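Local coordinates for putative HMP/thiamine permease protein YkoE (Bacillus subtilis, PDB 5EDL) that binds thiamine as the substrate-specific S component of an energy-coupling factor transporter and probably carries it across the membrane, at residues Ile38-Glu41 and Pro42-Ile46; Ala136-Ser139 and Pro140-Leu144; Leu161-Ala164 and Val165-Leu169. One frame throughout, in Å; residues are numbered along the deposited sequence.

Three local contacts sample one all-helical membrane protein, and together illustrate how neighbouring residues serve different ends: a ligand wall, a helix start and a helix interior. Contact 1 comes first along the chain, in the loop between helices 4-35 and 49-58. Contacts 2 and 3 share helix 140-170, contact 2 at its beginning and contact 3 near its end, with centres about 34 Å apart on opposite sides of the chain's centre. Contact 1 touches both. Toward contact 2, centres about 16 Å apart, Y142 OH meets I38 N in a probable hydrogen bond; toward contact 3, centres about 20 Å apart, I46 packs on L161. Helix 140-170 thus spans the molecule alongside the thiamine-binding loop.

Contact 1: residues Ile38-Glu41 and Pro42-Ile46; sequences IAYE and PIYGI. With VIB (3-(4-amino-2-methyl-pyrimidin-5-ylmethyl)-5-(2-hydroxy-ethyl)-4-methyl-thiazol-3-ium), chain B.
Y40, E41 and Y44 send their side chains the same way from the tight loop between helices 4-35 and 49-58, a worked example of how a connecting passage can form part of a ligand wall. Y40 CE1 reaches the edge of the Y44 ring, 3.6 Å from Y44 CE2, with the ring planes 60° apart. Thiamine lies against both: its methyl CM4 sits 3.8 Å above the centre of the Y40 ring, while Y44 OH donates to O1 at 2.8 Å and accepts a weak bond from N4A. The chain of E41 bends at chi2 (-68°), which lays its carboxylate beside the Y44 ring, OE1 3.6 Å from Y44 CD2 and the planes 19° apart. That carboxylate is held from both oxygens, OE1 by a salt bridge to R150 and OE2 by Y135 OH, which also bonds Y40 OH. The P42 ring, with no N-H to give, sets CD against I38 O at 3.3 Å, and two overlapping turns close, I43 N to Y40 O (3.2 Å) and Y44 N to E41 O (3.1 Å). Around it, helix 140-170 packs on I38 and E41, helix 4-35 on Y40 and I43, and helices 85-103 and 111-132 on Y44.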
# COMPACT_ATOMS: atom_id res chain seq x y z
N ILE A 38 -11.75 -13.46 -9.87
CA ILE A 38 -11.75 -13.77 -8.45
C ILE A 38 -10.41 -14.38 -8.02
O ILE A 38 -9.99 -14.22 -6.88
CB ILE A 38 -12.90 -14.73 -8.07
CG1 ILE A 38 -13.01 -14.86 -6.54
CG2 ILE A 38 -12.73 -16.11 -8.73
CD1 ILE A 38 -14.25 -15.60 -6.10
N ALA A 39 -9.73 -15.05 -8.95
CA ALA A 39 -8.48 -15.73 -8.63
C ALA A 39 -7.34 -14.79 -8.19
O ALA A 39 -6.47 -15.21 -7.43
CB ALA A 39 -8.01 -16.57 -9.81
N TYR A 40 -7.33 -13.53 -8.64
CA TYR A 40 -6.28 -12.62 -8.14
C TYR A 40 -6.73 -11.77 -6.96
O TYR A 40 -5.94 -11.00 -6.41
CB TYR A 40 -5.75 -11.72 -9.26
CG TYR A 40 -6.77 -10.86 -9.97
CD1 TYR A 40 -7.55 -9.93 -9.28
CD2 TYR A 40 -6.92 -10.94 -11.34
CE1 TYR A 40 -8.48 -9.13 -9.94
CE2 TYR A 40 -7.84 -10.16 -12.01
CZ TYR A 40 -8.61 -9.26 -11.31
OH TYR A 40 -9.52 -8.49 -12.00
N GLU A 41 -7.98 -11.90 -6.54
CA GLU A 41 -8.46 -11.06 -5.45
C GLU A 41 -7.69 -11.29 -4.12
O GLU A 41 -7.39 -10.34 -3.41
CB GLU A 41 -9.97 -11.24 -5.25
CG GLU A 41 -10.80 -10.71 -6.43
CD GLU A 41 -10.76 -9.18 -6.56
OE1 GLU A 41 -10.10 -8.50 -5.74
OE2 GLU A 41 -11.41 -8.65 -7.49
N PRO A 42 -7.37 -12.55 -3.79
CA PRO A 42 -6.63 -12.80 -2.55
C PRO A 42 -5.28 -12.08 -2.45
O PRO A 42 -4.85 -11.77 -1.33
CB PRO A 42 -6.42 -14.32 -2.57
CG PRO A 42 -7.63 -14.82 -3.29
CD PRO A 42 -7.81 -13.81 -4.41
N ILE A 43 -4.61 -11.83 -3.58
CA ILE A 43 -3.30 -11.18 -3.54
C ILE A 43 -3.40 -9.68 -3.80
O ILE A 43 -2.38 -9.00 -3.82
CB ILE A 43 -2.31 -11.78 -4.58
CG1 ILE A 43 -2.76 -11.46 -6.01
CG2 ILE A 43 -2.11 -13.29 -4.33
CD1 ILE A 43 -1.82 -11.94 -7.10
N TYR A 44 -4.62 -9.17 -3.97
CA TYR A 44 -4.79 -7.80 -4.48
C TYR A 44 -4.11 -6.75 -3.59
O TYR A 44 -3.52 -5.79 -4.09
CB TYR A 44 -6.28 -7.44 -4.64
CG TYR A 44 -6.51 -6.54 -5.84
CD1 TYR A 44 -6.12 -5.21 -5.81
CD2 TYR A 44 -7.08 -7.05 -7.02
CE1 TYR A 44 -6.31 -4.38 -6.92
CE2 TYR A 44 -7.27 -6.23 -8.13
CZ TYR A 44 -6.88 -4.90 -8.07
OH TYR A 44 -7.05 -4.09 -9.17
N GLY A 45 -4.19 -6.93 -2.27
CA GLY A 45 -3.66 -5.94 -1.35
C GLY A 45 -2.17 -5.67 -1.48
O GLY A 45 -1.68 -4.63 -1.02
N ILE A 46 -1.43 -6.59 -2.10
CA ILE A 46 -0.01 -6.37 -2.32
C ILE A 46 0.21 -5.11 -3.16
O ILE A 46 1.19 -4.40 -2.97
CB ILE A 46 0.69 -7.56 -3.03
CG1 ILE A 46 2.19 -7.54 -2.76
CG2 ILE A 46 0.45 -7.52 -4.53
CD1 ILE A 46 2.57 -7.76 -1.29
CM2 VIB B . 0.01 -0.41 -9.09
N4A VIB B . -4.14 -3.00 -8.92
CM4 VIB B . -5.21 -7.19 -11.07
O1 VIB B . -8.63 -5.39 -11.01
C7 VIB B . -8.65 -5.17 -12.41
C6 VIB B . -7.53 -5.96 -13.02
C2 VIB B . -4.38 -3.63 -12.41
S1 VIB B . -5.78 -3.85 -13.09
C5 VIB B . -6.23 -5.27 -12.64
C4 VIB B . -5.23 -5.82 -11.77
N3 VIB B . -4.06 -4.79 -11.63
C7A VIB B . -2.87 -5.09 -10.83
C4A VIB B . -2.79 -2.83 -9.42
N3A VIB B . -2.06 -1.78 -9.06
C2A VIB B . -0.79 -1.65 -9.54
N1A VIB B . -0.27 -2.59 -10.38
C6A VIB B . -1.00 -3.67 -10.76
C5A VIB B . -2.27 -3.79 -10.26

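Contact 2: residues Ala136-Ser139 and Pro140-Leu144; sequences AAYS and PGYLL
At S139 the backbone is still extended, and from P140 onward it turns helical, so that L143 N can bond to S139 O at 2.9 Å and close the first turn of helix 140-170. S139 is the N-cap. Its hydroxyl is brought round between its own backbone N and carbonyl carbon (chi1 75°), where OG takes the N-H of Y142 at 3.2 Å in a nearly straight bond (168°). One residue earlier, Y138 meets L143 across the helix start: Y138 CB lies 3.8 Å from L143 CG, and the two side chains cross at about a right angle. This pairing of the residue before the N-cap with the fourth helical residue is the hydrophobic staple, a textbook companion of N-caps. L143 spreads its two methyls over different parts of its partner, CD2 coming to the edge of the ring 4.0 Å from Y138 CD2 and CD1 settling 3.6 Å from Y138 O. The ring of Y138 also receives Y142 in an edge-to-face stack, with centroids 5.3 Å apart and planes at 78°; Y142 CE2 points over the centre of the Y138 face, 4.0 Å above its plane. Both tyrosines further pack on P37, and Y135 meets the Y138 ring and L143. The chemistry divides the labour at this surface-lying helix start. P140, in the first helical position, has no N-H to be satisfied, and the S139 hydroxyl stands in for the missing preceding turn at Y142 N, where its oxygen would be expected to suit the partial positive charge of a helix N-terminus. Apolar and aromatic packing, meanwhile, holds the last loop residue before the cap against the first turn.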
# COMPACT_ATOMS: atom_id res chain seq x y z
N ALA A 136 -18.56 -4.52 -14.33
CA ALA A 136 -19.97 -4.18 -14.38
C ALA A 136 -20.81 -5.29 -15.05
O ALA A 136 -22.03 -5.30 -14.94
CB ALA A 136 -20.17 -2.86 -15.11
N ALA A 137 -20.13 -6.22 -15.71
CA ALA A 137 -20.78 -7.35 -16.37
C ALA A 137 -21.13 -8.49 -15.40
O ALA A 137 -21.86 -9.41 -15.78
CB ALA A 137 -19.90 -7.88 -17.50
N TYR A 138 -20.61 -8.43 -14.18
CA TYR A 138 -20.71 -9.54 -13.23
C TYR A 138 -21.94 -9.45 -12.33
O TYR A 138 -22.54 -8.38 -12.18
CB TYR A 138 -19.43 -9.62 -12.37
CG TYR A 138 -18.17 -9.80 -13.19
CD1 TYR A 138 -18.17 -10.63 -14.32
CD2 TYR A 138 -17.00 -9.12 -12.86
CE1 TYR A 138 -17.02 -10.78 -15.08
CE2 TYR A 138 -15.85 -9.27 -13.62
CZ TYR A 138 -15.86 -10.11 -14.73
OH TYR A 138 -14.73 -10.27 -15.50
N SER A 139 -22.31 -10.58 -11.73
CA SER A 139 -23.47 -10.65 -10.85
C SER A 139 -23.20 -10.02 -9.48
O SER A 139 -22.04 -9.89 -9.07
CB SER A 139 -23.90 -12.10 -10.65
OG SER A 139 -22.99 -12.77 -9.78
N PRO A 140 -24.27 -9.65 -8.76
CA PRO A 140 -24.10 -9.11 -7.40
C PRO A 140 -23.35 -10.09 -6.49
O PRO A 140 -22.49 -9.65 -5.73
CB PRO A 140 -25.54 -8.89 -6.93
CG PRO A 140 -26.31 -8.64 -8.21
CD PRO A 140 -25.67 -9.58 -9.21
N GLY A 141 -23.67 -11.38 -6.56
CA GLY A 141 -22.99 -12.36 -5.74
C GLY A 141 -21.49 -12.45 -5.99
O GLY A 141 -20.68 -12.46 -5.07
N TYR A 142 -21.11 -12.53 -7.26
CA TYR A 142 -19.71 -12.59 -7.64
C TYR A 142 -18.97 -11.32 -7.23
O TYR A 142 -17.85 -11.39 -6.72
CB TYR A 142 -19.59 -12.79 -9.14
CG TYR A 142 -18.22 -13.20 -9.65
CD1 TYR A 142 -17.65 -14.42 -9.28
CD2 TYR A 142 -17.53 -12.40 -10.56
CE1 TYR A 142 -16.41 -14.81 -9.77
CE2 TYR A 142 -16.31 -12.79 -11.06
CZ TYR A 142 -15.75 -13.99 -10.67
OH TYR A 142 -14.53 -14.36 -11.17
N LEU A 143 -19.59 -10.18 -7.49
CA LEU A 143 -18.98 -8.90 -7.16
C LEU A 143 -18.82 -8.75 -5.65
O LEU A 143 -17.79 -8.28 -5.17
CB LEU A 143 -19.81 -7.74 -7.71
CG LEU A 143 -19.67 -7.56 -9.23
CD1 LEU A 143 -20.68 -6.55 -9.76
CD2 LEU A 143 -18.24 -7.14 -9.56
N LEU A 144 -19.85 -9.14 -4.91
CA LEU A 144 -19.83 -9.06 -3.46
C LEU A 144 -18.72 -9.92 -2.89
O LEU A 144 -17.98 -9.49 -2.00
CB LEU A 144 -21.19 -9.47 -2.88
CG LEU A 144 -22.31 -8.43 -3.06
CD1 LEU A 144 -23.69 -8.97 -2.63
CD2 LEU A 144 -21.97 -7.15 -2.31

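Contact 3: residues Leu161-Ala164 and Val165-Leu169; sequences LGKA and VSDSL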
# COMPACT_ATOMS: atom_id res chain seq x y z
N LEU A 161 0.86 -6.44 6.53
CA LEU A 161 2.15 -6.78 5.93
C LEU A 161 3.01 -5.52 5.73
O LEU A 161 4.23 -5.58 5.86
CB LEU A 161 1.96 -7.50 4.59
CG LEU A 161 3.26 -7.94 3.93
CD1 LEU A 161 4.02 -8.92 4.86
CD2 LEU A 161 3.04 -8.55 2.54
N GLY A 162 2.36 -4.41 5.42
CA GLY A 162 3.05 -3.14 5.27
C GLY A 162 3.66 -2.67 6.58
O GLY A 162 4.78 -2.18 6.60
N LYS A 163 2.93 -2.85 7.67
CA LYS A 163 3.47 -2.51 8.99
C LYS A 163 4.65 -3.42 9.34
O LYS A 163 5.68 -2.94 9.82
CB LYS A 163 2.39 -2.61 10.07
CG LYS A 163 2.92 -2.36 11.49
CD LYS A 163 1.79 -2.35 12.53
CE LYS A 163 2.27 -1.85 13.90
NZ LYS A 163 3.29 -2.74 14.50
N ALA A 164 4.51 -4.71 9.08
CA ALA A 164 5.57 -5.68 9.34
C ALA A 164 6.86 -5.38 8.56
O ALA A 164 7.95 -5.41 9.12
CB ALA A 164 5.09 -7.09 9.02
N VAL A 165 6.72 -5.10 7.27
CA VAL A 165 7.87 -4.74 6.47
C VAL A 165 8.56 -3.47 7.02
O VAL A 165 9.78 -3.42 7.18
CB VAL A 165 7.47 -4.50 5.01
CG1 VAL A 165 8.64 -3.91 4.22
CG2 VAL A 165 6.96 -5.81 4.38
N SER A 166 7.75 -2.46 7.32
CA SER A 166 8.24 -1.17 7.80
C SER A 166 8.98 -1.32 9.12
O SER A 166 10.07 -0.78 9.29
CB SER A 166 7.08 -0.18 7.97
OG SER A 166 6.42 0.04 6.73
N ASP A 167 8.37 -2.06 10.04
CA ASP A 167 8.96 -2.34 11.35
C ASP A 167 10.30 -3.05 11.19
O ASP A 167 11.29 -2.69 11.86
CB ASP A 167 8.02 -3.19 12.22
CG ASP A 167 6.82 -2.39 12.75
OD1 ASP A 167 6.85 -1.15 12.66
OD2 ASP A 167 5.87 -3.02 13.27
N SER A 168 10.34 -4.05 10.31
CA SER A 168 11.57 -4.79 10.03
C SER A 168 12.67 -3.85 9.54
O SER A 168 13.80 -3.95 9.98
CB SER A 168 11.32 -5.88 8.98
OG SER A 168 10.46 -6.88 9.49
N LEU A 169 12.33 -2.94 8.64
CA LEU A 169 13.28 -1.94 8.18
C LEU A 169 13.74 -1.04 9.33
O LEU A 169 14.93 -0.78 9.49
CB LEU A 169 12.68 -1.10 7.06
CG LEU A 169 12.60 -1.78 5.68
CD1 LEU A 169 11.66 -1.03 4.74
CD2 LEU A 169 14.00 -1.90 5.07
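K163 and D167 form an i to i+4 salt bridge on the late turns of helix 140-170, flanked by two serines whose hydroxyls fold back on the helix backbone. The lysine chain runs extended until its last torsion (chi4 -64°), whose bend turns NZ back to D167 OD2 at 2.9 Å, on the syn lone pair of that oxygen. The other carboxylate oxygen, OD1, bonds Y56 OH of helix 49-58, so the aspartate is shared between a neighbour in its own helix and one beyond it. Beneath the bridge, D167 N bonds K163 O at 2.8 Å.

This stretch continues the last of the six predicted membrane-spanning helices, and its serines follow a pattern well known from such helices, the hydroxyl bonded to the carbonyl one turn back. S166 OG gives its proton to G162 O at 2.8 Å, and S166 N reaches the same oxygen at 3.1 Å from the opposite face of the carbonyl plane. A164 O is gripped likewise, by S168 OG at 2.9 Å and S168 N at 3.0 Å. In both serines OG stands beside the backbone N, anti to the carbonyl carbon, which aims it back along the helix. V165 adds an apolar touch, its CG2 4.3 Å from L161 CG. S166 and D167 also pack on L180 of helix 179-192, and the K163 side chain rests on L111 and L114 of helix 111-132.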